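Local coordinates for protein putative dehydrogenase (Pseudarthrobacter phenanthrenivorans, PDB 6A3F) that catalyses the NAD(+)-dependent oxidation of levoglucosan to 3-dehydrolevoglucosan, working as a homotetramer of the Gfo/Idh/MocA family, at residues T180-W185 / H289-Y294; D209-V214 / G280-T285; A202-L207 / D263-V268; E311-L316 / L351-G356. One frame throughout, in Å; residues are numbered along the deposited sequence.

Interaction 1: residues T180-W185 / H289-Y294; sequences TYLQDW and HGRNNY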
loop_
_atom_site.group_PDB
_atom_site.type_symbol
_atom_site.label_atom_id
_atom_site.label_comp_id
_atom_site.label_asym_id
_atom_site.label_seq_id
_atom_site.Cartn_x
_atom_site.Cartn_y
_atom_site.Cartn_z
ATOM N N THR B 180 -5.415 -17.090 -3.363
ATOM C CA THR B 180 -6.309 -17.087 -2.202
ATOM C C THR B 180 -7.622 -16.396 -2.559
ATOM O O THR B 180 -7.713 -15.608 -3.484
ATOM C CB THR B 180 -5.722 -16.451 -0.947
ATOM O OG1 THR B 180 -5.663 -15.030 -1.088
ATOM C CG2 THR B 180 -4.418 -17.082 -0.501
ATOM N N TYR B 181 -8.669 -16.756 -1.781
ATOM C CA TYR B 181 -9.902 -16.044 -1.835
ATOM C C TYR B 181 -10.397 -15.956 -0.387
ATOM O O TYR B 181 -10.905 -16.927 0.171
ATOM C CB TYR B 181 -10.899 -16.709 -2.774
ATOM C CG TYR B 181 -12.043 -15.850 -3.257
ATOM C CD1 TYR B 181 -12.638 -14.877 -2.471
ATOM C CD2 TYR B 181 -12.548 -16.030 -4.523
ATOM C CE1 TYR B 181 -13.684 -14.089 -2.953
ATOM C CE2 TYR B 181 -13.613 -15.284 -4.998
ATOM C CZ TYR B 181 -14.214 -14.329 -4.201
ATOM O OH TYR B 181 -15.252 -13.614 -4.749
ATOM N N LEU B 182 -10.166 -14.814 0.223
ATOM C CA LEU B 182 -10.505 -14.630 1.659
ATOM C C LEU B 182 -11.710 -13.668 1.778
ATOM O O LEU B 182 -11.755 -12.602 1.152
ATOM C CB LEU B 182 -9.287 -14.090 2.401
ATOM C CG LEU B 182 -7.935 -14.800 2.185
ATOM C CD1 LEU B 182 -6.882 -14.203 3.095
ATOM C CD2 LEU B 182 -8.047 -16.293 2.484
ATOM N N GLN B 183 -12.652 -14.043 2.648
ATOM C CA GLN B 183 -13.884 -13.309 2.859
ATOM C C GLN B 183 -14.258 -13.399 4.332
ATOM O O GLN B 183 -13.688 -14.238 5.072
ATOM C CB GLN B 183 -15.045 -13.896 2.062
ATOM C CG GLN B 183 -14.911 -13.791 0.551
ATOM C CD GLN B 183 -16.197 -14.103 -0.177
ATOM O OE1 GLN B 183 -16.760 -15.207 -0.021
ATOM N NE2 GLN B 183 -16.640 -13.179 -1.058
ATOM N N ASP B 184 -15.211 -12.546 4.720
ATOM C CA ASP B 184 -15.706 -12.506 6.124
ATOM C C ASP B 184 -17.207 -12.339 6.193
ATOM O O ASP B 184 -17.716 -12.103 7.316
ATOM C CB ASP B 184 -14.987 -11.487 6.954
ATOM C CG ASP B 184 -15.317 -10.085 6.579
ATOM O OD1 ASP B 184 -16.171 -9.899 5.689
ATOM O OD2 ASP B 184 -14.649 -9.224 7.144
ATOM N N TRP B 185 -17.929 -12.491 5.072
ATOM C CA TRP B 185 -19.356 -12.102 5.119
ATOM C C TRP B 185 -20.122 -13.046 6.070
ATOM O O TRP B 185 -21.141 -12.641 6.589
ATOM C CB TRP B 185 -20.019 -12.088 3.742
ATOM C CG TRP B 185 -19.992 -13.404 3.030
ATOM C CD1 TRP B 185 -19.030 -13.855 2.164
ATOM C CD2 TRP B 185 -21.009 -14.413 3.062
ATOM N NE1 TRP B 185 -19.345 -15.105 1.727
ATOM C CE2 TRP B 185 -20.537 -15.483 2.271
ATOM C CE3 TRP B 185 -22.208 -14.571 3.772
ATOM C CZ2 TRP B 185 -21.277 -16.642 2.080
ATOM C CZ3 TRP B 185 -22.943 -15.721 3.589
ATOM C CH2 TRP B 185 -22.482 -16.742 2.745
ATOM N N HIS B 289 -11.774 -12.080 9.154
ATOM C CA HIS B 289 -12.217 -10.729 9.480
ATOM C C HIS B 289 -11.270 -9.735 8.792
ATOM O O HIS B 289 -10.054 -9.874 8.890
ATOM C CB HIS B 289 -12.206 -10.531 10.996
ATOM C CG HIS B 289 -13.381 -11.164 11.666
ATOM N ND1 HIS B 289 -14.680 -10.718 11.442
ATOM C CD2 HIS B 289 -13.450 -12.161 12.592
ATOM C CE1 HIS B 289 -15.512 -11.449 12.195
ATOM N NE2 HIS B 289 -14.775 -12.336 12.931
ATOM N N GLY B 290 -11.850 -8.766 8.106
ATOM C CA GLY B 290 -11.060 -7.709 7.404
ATOM C C GLY B 290 -10.867 -8.028 5.919
ATOM O O GLY B 290 -10.456 -7.102 5.122
ATOM N N ARG B 291 -11.180 -9.260 5.506
ATOM C CA ARG B 291 -11.058 -9.663 4.109
ATOM C C ARG B 291 -12.475 -9.707 3.545
ATOM O O ARG B 291 -13.345 -10.375 4.108
ATOM C CB ARG B 291 -10.347 -11.014 3.900
ATOM C CG ARG B 291 -8.932 -11.038 4.459
ATOM C CD ARG B 291 -8.036 -9.976 3.841
ATOM N NE ARG B 291 -6.611 -10.077 4.181
ATOM C CZ ARG B 291 -5.696 -9.156 3.871
ATOM N NH1 ARG B 291 -6.057 -7.990 3.341
ATOM N NH2 ARG B 291 -4.415 -9.429 4.093
ATOM N N ASN B 292 -12.715 -8.906 2.483
ATOM C CA ASN B 292 -14.018 -8.738 1.892
ATOM C C ASN B 292 -14.191 -9.588 0.627
ATOM O O ASN B 292 -15.085 -10.402 0.572
ATOM C CB ASN B 292 -14.243 -7.259 1.575
ATOM C CG ASN B 292 -13.763 -6.391 2.708
ATOM O OD1 ASN B 292 -12.670 -5.780 2.647
ATOM N ND2 ASN B 292 -14.562 -6.346 3.754
ATOM N N ASN B 293 -13.377 -9.325 -0.419
ATOM C CA ASN B 293 -13.464 -9.995 -1.666
ATOM C C ASN B 293 -12.027 -10.161 -2.167
ATOM O O ASN B 293 -11.669 -9.733 -3.251
ATOM C CB ASN B 293 -14.378 -9.298 -2.663
ATOM C CG ASN B 293 -14.929 -10.257 -3.700
ATOM O OD1 ASN B 293 -15.410 -11.345 -3.358
ATOM N ND2 ASN B 293 -14.872 -9.891 -4.978
ATOM N N TYR B 294 -11.222 -10.686 -1.266
ATOM C CA TYR B 294 -9.776 -10.694 -1.372
ATOM C C TYR B 294 -9.330 -11.901 -2.194
ATOM O O TYR B 294 -8.876 -12.915 -1.636
ATOM C CB TYR B 294 -9.164 -10.673 0.023
ATOM C CG TYR B 294 -7.692 -10.399 0.135
ATOM C CD1 TYR B 294 -7.143 -9.167 -0.227
ATOM C CD2 TYR B 294 -6.837 -11.371 0.625
ATOM C CE1 TYR B 294 -5.795 -8.923 -0.095
ATOM C CE2 TYR B 294 -5.480 -11.136 0.784
ATOM C CZ TYR B 294 -4.957 -9.904 0.426
ATOM O OH TYR B 294 -3.612 -9.747 0.573
HETATM O O HOH W 1 -16.807 -11.024 2.650
HETATM O O HOH W 2 -15.330 -8.355 10.230
#

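Interaction 2: residues D209-V214 / G280-T285; sequences DIATHV and GSVEAT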
loop_
_atom_site.group_PDB
_atom_site.type_symbol
_atom_site.label_atom_id
_atom_site.label_comp_id
_atom_site.label_asym_id
_atom_site.label_seq_id
_atom_site.Cartn_x
_atom_site.Cartn_y
_atom_site.Cartn_z
ATOM N N ASP B 209 -17.781 -22.402 -3.747
ATOM C CA ASP B 209 -18.252 -21.044 -3.902
ATOM C C ASP B 209 -17.114 -20.074 -4.301
ATOM O O ASP B 209 -17.313 -19.212 -5.192
ATOM C CB ASP B 209 -18.900 -20.549 -2.608
ATOM C CG ASP B 209 -19.651 -19.247 -2.771
ATOM O OD1 ASP B 209 -20.125 -18.975 -3.877
ATOM O OD2 ASP B 209 -19.784 -18.510 -1.769
ATOM N N ILE B 210 -15.964 -20.203 -3.645
ATOM C CA ILE B 210 -14.906 -19.176 -3.847
ATOM C C ILE B 210 -13.581 -19.819 -4.243
ATOM O O ILE B 210 -12.860 -19.256 -5.069
ATOM C CB ILE B 210 -14.783 -18.207 -2.666
ATOM C CG1 ILE B 210 -14.644 -18.908 -1.318
ATOM C CG2 ILE B 210 -15.942 -17.211 -2.709
ATOM C CD1 ILE B 210 -14.361 -17.980 -0.134
ATOM N N ALA B 211 -13.239 -20.997 -3.754
ATOM C CA ALA B 211 -11.971 -21.551 -4.248
ATOM C C ALA B 211 -12.017 -21.843 -5.746
ATOM O O ALA B 211 -10.976 -21.773 -6.405
ATOM C CB ALA B 211 -11.600 -22.774 -3.455
ATOM N N THR B 212 -13.185 -22.201 -6.306
ATOM C CA THR B 212 -13.275 -22.503 -7.738
ATOM C C THR B 212 -12.834 -21.292 -8.576
ATOM O O THR B 212 -12.267 -21.483 -9.651
ATOM C CB THR B 212 -14.681 -22.974 -8.115
ATOM O OG1 THR B 212 -15.565 -21.961 -7.644
ATOM C CG2 THR B 212 -15.059 -24.317 -7.493
ATOM N N HIS B 213 -13.113 -20.065 -8.110
ATOM C CA HIS B 213 -12.646 -18.859 -8.841
ATOM C C HIS B 213 -11.110 -18.854 -8.936
ATOM O O HIS B 213 -10.500 -18.540 -9.990
ATOM C CB HIS B 213 -13.167 -17.584 -8.161
ATOM C CG HIS B 213 -14.612 -17.304 -8.357
ATOM N ND1 HIS B 213 -15.136 -17.128 -9.582
ATOM C CD2 HIS B 213 -15.621 -17.093 -7.458
ATOM C CE1 HIS B 213 -16.435 -16.857 -9.454
ATOM N NE2 HIS B 213 -16.761 -16.830 -8.157
ATOM N N VAL B 214 -10.469 -19.204 -7.830
ATOM C CA VAL B 214 -9.009 -19.232 -7.751
ATOM C C VAL B 214 -8.462 -20.395 -8.575
ATOM O O VAL B 214 -7.429 -20.246 -9.238
ATOM C CB VAL B 214 -8.500 -19.287 -6.301
ATOM C CG1 VAL B 214 -6.966 -19.289 -6.229
ATOM C CG2 VAL B 214 -9.066 -18.106 -5.529
ATOM N N GLY B 280 2.191 -25.351 -6.199
ATOM C CA GLY B 280 1.429 -24.209 -5.691
ATOM C C GLY B 280 0.499 -24.569 -4.546
ATOM O O GLY B 280 0.471 -25.679 -4.028
ATOM N N SER B 281 -0.344 -23.607 -4.208
ATOM C CA SER B 281 -1.284 -23.781 -3.114
ATOM C C SER B 281 -2.418 -22.763 -3.293
ATOM O O SER B 281 -2.201 -21.722 -3.918
ATOM C CB SER B 281 -0.633 -23.714 -1.745
ATOM O OG SER B 281 -0.228 -22.406 -1.367
ATOM N N VAL B 282 -3.622 -23.184 -2.898
ATOM C CA VAL B 282 -4.849 -22.386 -2.922
ATOM C C VAL B 282 -5.474 -22.422 -1.518
ATOM O O VAL B 282 -5.528 -23.490 -0.860
ATOM C CB VAL B 282 -5.840 -22.876 -3.999
ATOM C CG1 VAL B 282 -7.246 -22.321 -3.749
ATOM C CG2 VAL B 282 -5.370 -22.545 -5.401
ATOM N N GLU B 283 -5.881 -21.259 -1.013
ATOM C CA GLU B 283 -6.538 -21.181 0.283
ATOM C C GLU B 283 -7.756 -20.301 0.101
ATOM O O GLU B 283 -7.632 -19.174 -0.481
ATOM C CB GLU B 283 -5.616 -20.604 1.362
ATOM C CG GLU B 283 -6.219 -20.465 2.734
ATOM C CD GLU B 283 -5.195 -20.073 3.792
ATOM O OE1 GLU B 283 -3.968 -20.486 3.670
ATOM O OE2 GLU B 283 -5.615 -19.341 4.720
ATOM N N ALA B 284 -8.878 -20.740 0.642
ATOM C CA ALA B 284 -10.101 -19.899 0.615
ATOM C C ALA B 284 -10.814 -20.028 1.964
ATOM O O ALA B 284 -10.763 -21.094 2.592
ATOM C CB ALA B 284 -10.974 -20.242 -0.575
ATOM N N THR B 285 -11.453 -18.942 2.416
ATOM C CA THR B 285 -12.175 -18.947 3.668
ATOM C C THR B 285 -13.304 -17.907 3.625
ATOM O O THR B 285 -13.228 -16.879 2.933
ATOM C CB THR B 285 -11.223 -18.704 4.851
ATOM O OG1 THR B 285 -11.923 -19.009 6.056
ATOM C CG2 THR B 285 -10.692 -17.281 4.901
#

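Interaction 3: residues A202-L207 / D263-V268; sequences AGSGAL and DVDDEV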
loop_
_atom_site.group_PDB
_atom_site.type_symbol
_atom_site.label_atom_id
_atom_site.label_comp_id
_atom_site.label_asym_id
_atom_site.label_seq_id
_atom_site.Cartn_x
_atom_site.Cartn_y
_atom_site.Cartn_z
ATOM N N ALA B 202 -25.689 -26.898 -2.094
ATOM C CA ALA B 202 -24.437 -26.283 -2.620
ATOM C C ALA B 202 -23.397 -27.340 -3.014
ATOM O O ALA B 202 -22.604 -27.133 -3.942
ATOM C CB ALA B 202 -23.887 -25.347 -1.570
ATOM N N GLY B 203 -23.351 -28.470 -2.309
ATOM C CA GLY B 203 -22.339 -29.494 -2.619
ATOM C C GLY B 203 -21.103 -29.348 -1.752
ATOM O O GLY B 203 -20.601 -30.337 -1.188
ATOM N N SER B 204 -20.624 -28.102 -1.638
ATOM C CA SER B 204 -19.526 -27.723 -0.746
ATOM C C SER B 204 -19.703 -26.255 -0.357
ATOM O O SER B 204 -20.616 -25.644 -0.823
ATOM C CB SER B 204 -18.167 -27.965 -1.402
ATOM O OG SER B 204 -18.008 -27.136 -2.564
ATOM N N GLY B 205 -18.815 -25.730 0.489
ATOM C CA GLY B 205 -18.918 -24.386 1.066
ATOM C C GLY B 205 -17.947 -23.433 0.386
ATOM O O GLY B 205 -18.136 -23.160 -0.797
ATOM N N ALA B 206 -16.890 -23.036 1.092
ATOM C CA ALA B 206 -15.840 -22.152 0.489
ATOM C C ALA B 206 -15.239 -22.797 -0.762
ATOM O O ALA B 206 -15.056 -22.123 -1.800
ATOM C CB ALA B 206 -14.787 -21.843 1.509
ATOM N N LEU B 207 -14.992 -24.102 -0.714
ATOM C CA LEU B 207 -14.427 -24.797 -1.854
ATOM C C LEU B 207 -15.191 -24.472 -3.150
ATOM O O LEU B 207 -14.605 -23.945 -4.083
ATOM C CB LEU B 207 -14.413 -26.296 -1.556
ATOM C CG LEU B 207 -13.949 -27.158 -2.716
ATOM C CD1 LEU B 207 -12.542 -26.782 -3.165
ATOM C CD2 LEU B 207 -14.031 -28.631 -2.362
ATOM N N ASP B 263 -22.809 -28.389 7.227
ATOM C CA ASP B 263 -22.121 -29.639 6.889
ATOM C C ASP B 263 -21.246 -29.419 5.690
ATOM O O ASP B 263 -21.113 -30.320 4.840
ATOM C CB ASP B 263 -23.124 -30.754 6.625
ATOM C CG ASP B 263 -24.126 -30.396 5.530
ATOM O OD1 ASP B 263 -24.131 -29.242 5.007
ATOM O OD2 ASP B 263 -24.934 -31.277 5.184
ATOM N N VAL B 264 -20.720 -28.191 5.573
ATOM C CA VAL B 264 -19.786 -27.904 4.519
ATOM C C VAL B 264 -18.601 -27.211 5.155
ATOM O O VAL B 264 -18.672 -26.836 6.286
ATOM C CB VAL B 264 -20.379 -27.030 3.409
ATOM C CG1 VAL B 264 -21.451 -27.777 2.655
ATOM C CG2 VAL B 264 -20.874 -25.699 3.945
ATOM N N ASP B 265 -17.562 -27.039 4.333
ATOM C CA ASP B 265 -16.348 -26.394 4.724
ATOM C C ASP B 265 -16.536 -24.858 4.738
ATOM O O ASP B 265 -17.131 -24.333 3.807
ATOM C CB ASP B 265 -15.269 -26.797 3.695
ATOM C CG ASP B 265 -15.615 -26.382 2.272
ATOM O OD1 ASP B 265 -16.518 -26.970 1.660
ATOM O OD2 ASP B 265 -14.965 -25.451 1.715
ATOM N N ASP B 266 -16.025 -24.211 5.784
ATOM C CA ASP B 266 -15.843 -22.746 5.857
ATOM C C ASP B 266 -14.493 -22.318 5.220
ATOM O O ASP B 266 -14.320 -21.151 4.829
ATOM C CB ASP B 266 -15.841 -22.255 7.296
ATOM C CG ASP B 266 -17.252 -22.240 7.921
ATOM O OD1 ASP B 266 -18.271 -22.047 7.199
ATOM O OD2 ASP B 266 -17.255 -22.438 9.167
ATOM N N GLU B 267 -13.598 -23.290 5.055
ATOM C CA GLU B 267 -12.213 -23.009 4.698
ATOM C C GLU B 267 -11.585 -24.239 4.054
ATOM O O GLU B 267 -11.847 -25.374 4.508
ATOM C CB GLU B 267 -11.423 -22.597 5.934
ATOM C CG GLU B 267 -9.973 -22.217 5.636
ATOM C CD GLU B 267 -9.284 -21.431 6.741
ATOM O OE1 GLU B 267 -9.970 -20.722 7.453
ATOM O OE2 GLU B 267 -8.042 -21.544 6.895
ATOM N N VAL B 268 -10.800 -23.989 2.982
ATOM C CA VAL B 268 -10.072 -25.018 2.317
ATOM C C VAL B 268 -8.633 -24.531 2.121
ATOM O O VAL B 268 -8.413 -23.393 1.735
ATOM C CB VAL B 268 -10.714 -25.417 0.978
ATOM C CG1 VAL B 268 -10.896 -24.249 0.023
ATOM C CG2 VAL B 268 -9.929 -26.532 0.297
#

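Interaction 4: residues E311-L316 / L351-G356; sequences ERRDEL and LGIGYG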
loop_
_atom_site.group_PDB
_atom_site.type_symbol
_atom_site.label_atom_id
_atom_site.label_comp_id
_atom_site.label_asym_id
_atom_site.label_seq_id
_atom_site.Cartn_x
_atom_site.Cartn_y
_atom_site.Cartn_z
ATOM N N GLU B 311 -9.343 -6.783 -4.582
ATOM C CA GLU B 311 -9.857 -5.608 -3.839
ATOM C C GLU B 311 -9.282 -4.298 -4.426
ATOM O O GLU B 311 -9.855 -3.195 -4.179
ATOM C CB GLU B 311 -9.544 -5.707 -2.357
ATOM C CG GLU B 311 -10.280 -6.882 -1.705
ATOM C CD GLU B 311 -10.308 -6.929 -0.180
ATOM O OE1 GLU B 311 -9.343 -6.462 0.433
ATOM O OE2 GLU B 311 -11.354 -7.410 0.395
ATOM N N ARG B 312 -8.145 -4.416 -5.133
ATOM C CA ARG B 312 -7.529 -3.329 -5.911
ATOM C C ARG B 312 -7.386 -3.771 -7.386
ATOM O O ARG B 312 -6.265 -3.818 -7.975
ATOM C CB ARG B 312 -6.190 -2.995 -5.276
ATOM C CG ARG B 312 -6.265 -2.271 -3.944
ATOM C CD ARG B 312 -4.908 -2.126 -3.297
ATOM N NE ARG B 312 -5.102 -1.415 -2.030
ATOM C CZ ARG B 312 -4.145 -1.236 -1.138
ATOM N NH1 ARG B 312 -3.015 -1.916 -1.270
ATOM N NH2 ARG B 312 -4.308 -0.414 -0.108
ATOM N N ARG B 313 -8.509 -4.088 -7.979
ATOM C CA ARG B 313 -8.520 -4.845 -9.250
ATOM C C ARG B 313 -7.952 -4.052 -10.446
ATOM O O ARG B 313 -7.576 -4.691 -11.429
ATOM C CB ARG B 313 -9.934 -5.295 -9.629
ATOM C CG ARG B 313 -10.896 -4.199 -10.045
ATOM C CD ARG B 313 -12.333 -4.564 -9.783
ATOM N NE ARG B 313 -12.535 -4.609 -8.348
ATOM C CZ ARG B 313 -12.517 -3.522 -7.574
ATOM N NH1 ARG B 313 -12.810 -2.338 -8.099
ATOM N NH2 ARG B 313 -12.297 -3.661 -6.266
ATOM N N ASP B 314 -7.891 -2.735 -10.358
ATOM C CA ASP B 314 -7.297 -1.937 -11.416
ATOM C C ASP B 314 -5.799 -2.128 -11.585
ATOM O O ASP B 314 -5.244 -1.700 -12.622
ATOM C CB ASP B 314 -7.553 -0.441 -11.203
ATOM C CG ASP B 314 -9.041 -0.074 -11.290
ATOM O OD1 ASP B 314 -9.556 0.024 -12.412
ATOM O OD2 ASP B 314 -9.664 0.141 -10.207
ATOM N N GLU B 315 -5.166 -2.750 -10.607
ATOM C CA GLU B 315 -3.762 -2.886 -10.487
ATOM C C GLU B 315 -3.310 -4.308 -10.796
ATOM O O GLU B 315 -3.934 -5.284 -10.347
ATOM C CB GLU B 315 -3.299 -2.636 -9.046
ATOM C CG GLU B 315 -3.454 -1.211 -8.603
ATOM C CD GLU B 315 -3.175 -0.979 -7.130
ATOM O OE1 GLU B 315 -2.499 -1.808 -6.486
ATOM O OE2 GLU B 315 -3.626 0.052 -6.644
ATOM N N LEU B 316 -2.141 -4.397 -11.440
ATOM C CA LEU B 316 -1.330 -5.603 -11.450
ATOM C C LEU B 316 0.096 -5.266 -11.007
ATOM O O LEU B 316 0.635 -4.303 -11.481
ATOM C CB LEU B 316 -1.281 -6.253 -12.836
ATOM C CG LEU B 316 -0.662 -7.652 -12.840
ATOM C CD1 LEU B 316 -1.578 -8.674 -12.151
ATOM C CD2 LEU B 316 -0.400 -8.116 -14.270
ATOM N N LEU B 351 -9.687 5.007 -14.484
ATOM C CA LEU B 351 -10.980 5.582 -14.489
ATOM C C LEU B 351 -11.928 4.737 -13.642
ATOM O O LEU B 351 -12.836 5.286 -13.016
ATOM C CB LEU B 351 -11.538 5.765 -15.899
ATOM C CG LEU B 351 -12.498 6.936 -15.976
ATOM C CD1 LEU B 351 -11.713 8.242 -16.001
ATOM C CD2 LEU B 351 -13.493 6.805 -17.101
ATOM N N GLY B 352 -11.676 3.436 -13.611
ATOM C CA GLY B 352 -12.207 2.552 -12.543
ATOM C C GLY B 352 -12.941 1.365 -13.130
ATOM O O GLY B 352 -13.953 1.554 -13.826
ATOM N N ILE B 353 -12.386 0.186 -12.890
ATOM C CA ILE B 353 -13.001 -1.114 -13.196
ATOM C C ILE B 353 -13.713 -1.595 -11.914
ATOM O O ILE B 353 -13.106 -1.658 -10.877
ATOM C CB ILE B 353 -11.919 -2.117 -13.631
ATOM C CG1 ILE B 353 -11.140 -1.675 -14.882
ATOM C CG2 ILE B 353 -12.499 -3.513 -13.781
ATOM C CD1 ILE B 353 -11.985 -1.513 -16.123
ATOM N N GLY B 354 -14.991 -1.926 -12.031
ATOM C CA GLY B 354 -15.746 -2.660 -11.015
ATOM C C GLY B 354 -16.196 -4.038 -11.506
ATOM O O GLY B 354 -15.744 -4.596 -12.533
ATOM N N TYR B 355 -17.085 -4.633 -10.737
ATOM C CA TYR B 355 -17.524 -5.985 -10.996
ATOM C C TYR B 355 -18.208 -6.066 -12.364
ATOM O O TYR B 355 -18.077 -7.041 -13.041
ATOM C CB TYR B 355 -18.529 -6.405 -9.921
ATOM C CG TYR B 355 -19.019 -7.835 -10.018
ATOM C CD1 TYR B 355 -18.281 -8.885 -9.484
ATOM C CD2 TYR B 355 -20.204 -8.137 -10.671
ATOM C CE1 TYR B 355 -18.707 -10.193 -9.637
ATOM C CE2 TYR B 355 -20.653 -9.443 -10.805
ATOM C CZ TYR B 355 -19.911 -10.478 -10.270
ATOM O OH TYR B 355 -20.405 -11.757 -10.354
ATOM N N GLY B 356 -18.986 -5.046 -12.687
ATOM C CA GLY B 356 -19.793 -5.018 -13.883
ATOM C C GLY B 356 -18.959 -5.196 -15.137
ATOM O O GLY B 356 -19.369 -5.936 -16.047
#

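Interaction 1: residues T180-W185 / H289-Y294
L182 and Y294 pair as antiparallel, hydrogen-bonded neighbours where strand 174-182 pairs with strand 294-301: L182 N reaches Y294 O at 3.0 Å, and Y294 N returns to L182 O at 3.1 Å. The leucine can be followed outward. Its CB rests 3.6 Å from R291 CB, CG comes up to the edge of the Y294 ring near CD2, and CD1 ends between that same ring carbon and R291 CG. L182 thus runs alongside both R291 and Y294. R291 bends at chi2 (-59°), and its guanidinium lies over one face of the Y294 ring, NH1 toward the rim; its charge is met by E298 of the second subunit.

Beyond the pair the first segment turns polar. D184 OD2 takes the backbone N of G290 at 3.0 Å, on its anti side and somewhat out of the carboxylate plane, while a water links D184 N to N292 O. Farther back, N293 OD1 accepts the Y181 hydroxyl at 2.7 Å, ring and amide planes standing 71° apart. Q183 NE2, lying alongside N293, adds only a weak bond of 3.2 Å to the same OD1. N293 ND2 bonds the hydroxyl of Y153.

Q183 and Y153 both bind levoglucosan, and Y181 also lies against I210 and V214 of helix 206-221. With one oxygen shared by Y181 and Q183 and the amide nitrogen given to Y153, N293 has both ends of its amide engaged; this fixes its rotation and makes it a second-shell residue that probably helps position the sugar-binding side chains.

Interaction 2: residues D209-V214 / G280-T285
I210 opens the contact by pointing toward strand 280-285. Its CG1 sits between the backbone N and the carbonyl carbon (chi1 51°), which lays this branch 4.0 Å from the CB of A284; the chain then runs on extended, bringing CD1 to 3.4 Å from the carbonyl O of T285. The isoleucine thus covers the end of the strand with a methyl group, and it also touches Q183.

A211 comes next, and here the backbones draw closest, with CA atoms of A211 and A284 5.5 Å apart. The two methyl groups meet directly, CB to CB at 3.9 Å, and A211 CB lies 4.4 Å from V282 CG1. T212 points away from the strand and packs on helix 380-399; H213, off the contact, stands edge-to-face with Y153. One turn after I210, V214 again faces the strand. Its CG1 fits against both methyls of V282, with CG2 of V282 the nearer at 3.7 Å, the two valines sliding past each other in opposite directions.

The helix lies on the sheet of the C-terminal domain, roughly antiparallel to strand 280-285 (150°), the axes of the short segments approaching to 7.7 Å. That is the alpha/beta layering of the substrate-binding domain.

No hydrogen bond joins the two segments, so the fit of small and branched apolar groups does the work. The same helix carries D209 and H213, both levoglucosan ligands, and its apolar side therefore seats it on the sheet while its polar residues address the substrate.

Interaction 3: residues A202-L207 / D263-V268
D265 lies across the start of helix 206-221 and hands both carboxylate oxygens to its backbone. The carboxylate group is brought over the helix start by a first torsion of 60°, which sets CG between the backbone N and the carbonyl carbon. OD2 then takes L207 N at 2.8 Å through its syn lone pair, whereas OD1 receives G205 N at 2.9 Å from above the carboxylate plane. The carbonyl O of the same aspartate accepts A206 N at 3.0 Å, so one residue takes up three successive backbone N-H groups.

G205 is the N-cap residue, and the acceptors come from a distant part of the chain. A helix N-terminus is electropositive, and the aspartate would probably be held in its charged form here. G205 CA comes within 3.3 Å of D265 O, a CA-H...O contact, and V264 packs on this backbone, CB and CG2 against G205, CG1 against S204. Having no side chain, G205 lets V264 and D265 O pack close on its CA.

A206 directs its methyl at the second segment, where CB stops 3.4 Å from D266 O. At the entry to strand 267-274, D266 and E267 both face S233, a classic beta bulge. D266 OD2 bonds the backbone N of W235, and E267 reaches S176 of the second subunit. Beyond the bulge V268 faces the helix again, CG1 4.0 Å from L207 CA and CG2 4.3 Å from L207 CD1, and L207 itself packs on I393 and V394 of helix 380-399.

Interaction 4: residues E311-L316 / L351-G356
A type I turn from R312 to E315, leading into strand 315-320, brings D314 within 6.0 Å of I353, CA to CA, in the loop that leads into helix 355-371. Two hydrogen bonds hold the loop at I353, one at each of its backbone polar atoms. D314 OD1 accepts I353 N at 2.9 Å on its syn lone pair, the side of the other oxygen, and the same OD1 lies against I353 CB and CG1. R313 takes the opposite end of the residue: its chain bends at chi3 (68°), swinging NH1 back to I353 O at 2.9 Å. That approach is nearly straight, 162° at the hydrogen, and the oxygen lies in the guanidinium plane as well as the nitrogen in the carbonyl plane. On the way, R313 CD passes 3.2 Å from the same oxygen, and CG and CD brush I353 CG2.

Both charged groups also reach across the tetramer: R313 is salt-bridged to D314 of the third subunit, and D314 OD2 to R313 of that subunit. Within the chain, Y310 makes a cation-pi contact with R313. G352, at a positive phi, leads the chain past D314.

The reciprocal salt bridges probably offset these buried charges across the interface, while I353's backbone N-H and C=O are both satisfied within the chain. The loop fixed here runs directly into Y355, which binds NADH, so its course probably bears on the cofactor site.

In the fold
Interactions 2 and 3 share helix 206-221 and adjacent strands 279-285 and 267-274, and both are buried: 2 is apolar and without hydrogen bonds; 3 adds hydrogen bonds at the helix start to apolar packing. Interaction 1 joins 2 through neighbouring strands 174-182 and 279-285, Q183 N bonding T285 O and Y181 N bonding E283 O; it is only partly buried and mixes strand pairing with loop polarity. Interaction 4 stands apart, with its centre about 27 Å from that of interaction 3, but it connects to 1 through E311 OE2, which accepts N292 N and N293 N. Although buried, 4 carries charged groups, paired with the third subunit, whereas 1 reaches two neighbouring subunits.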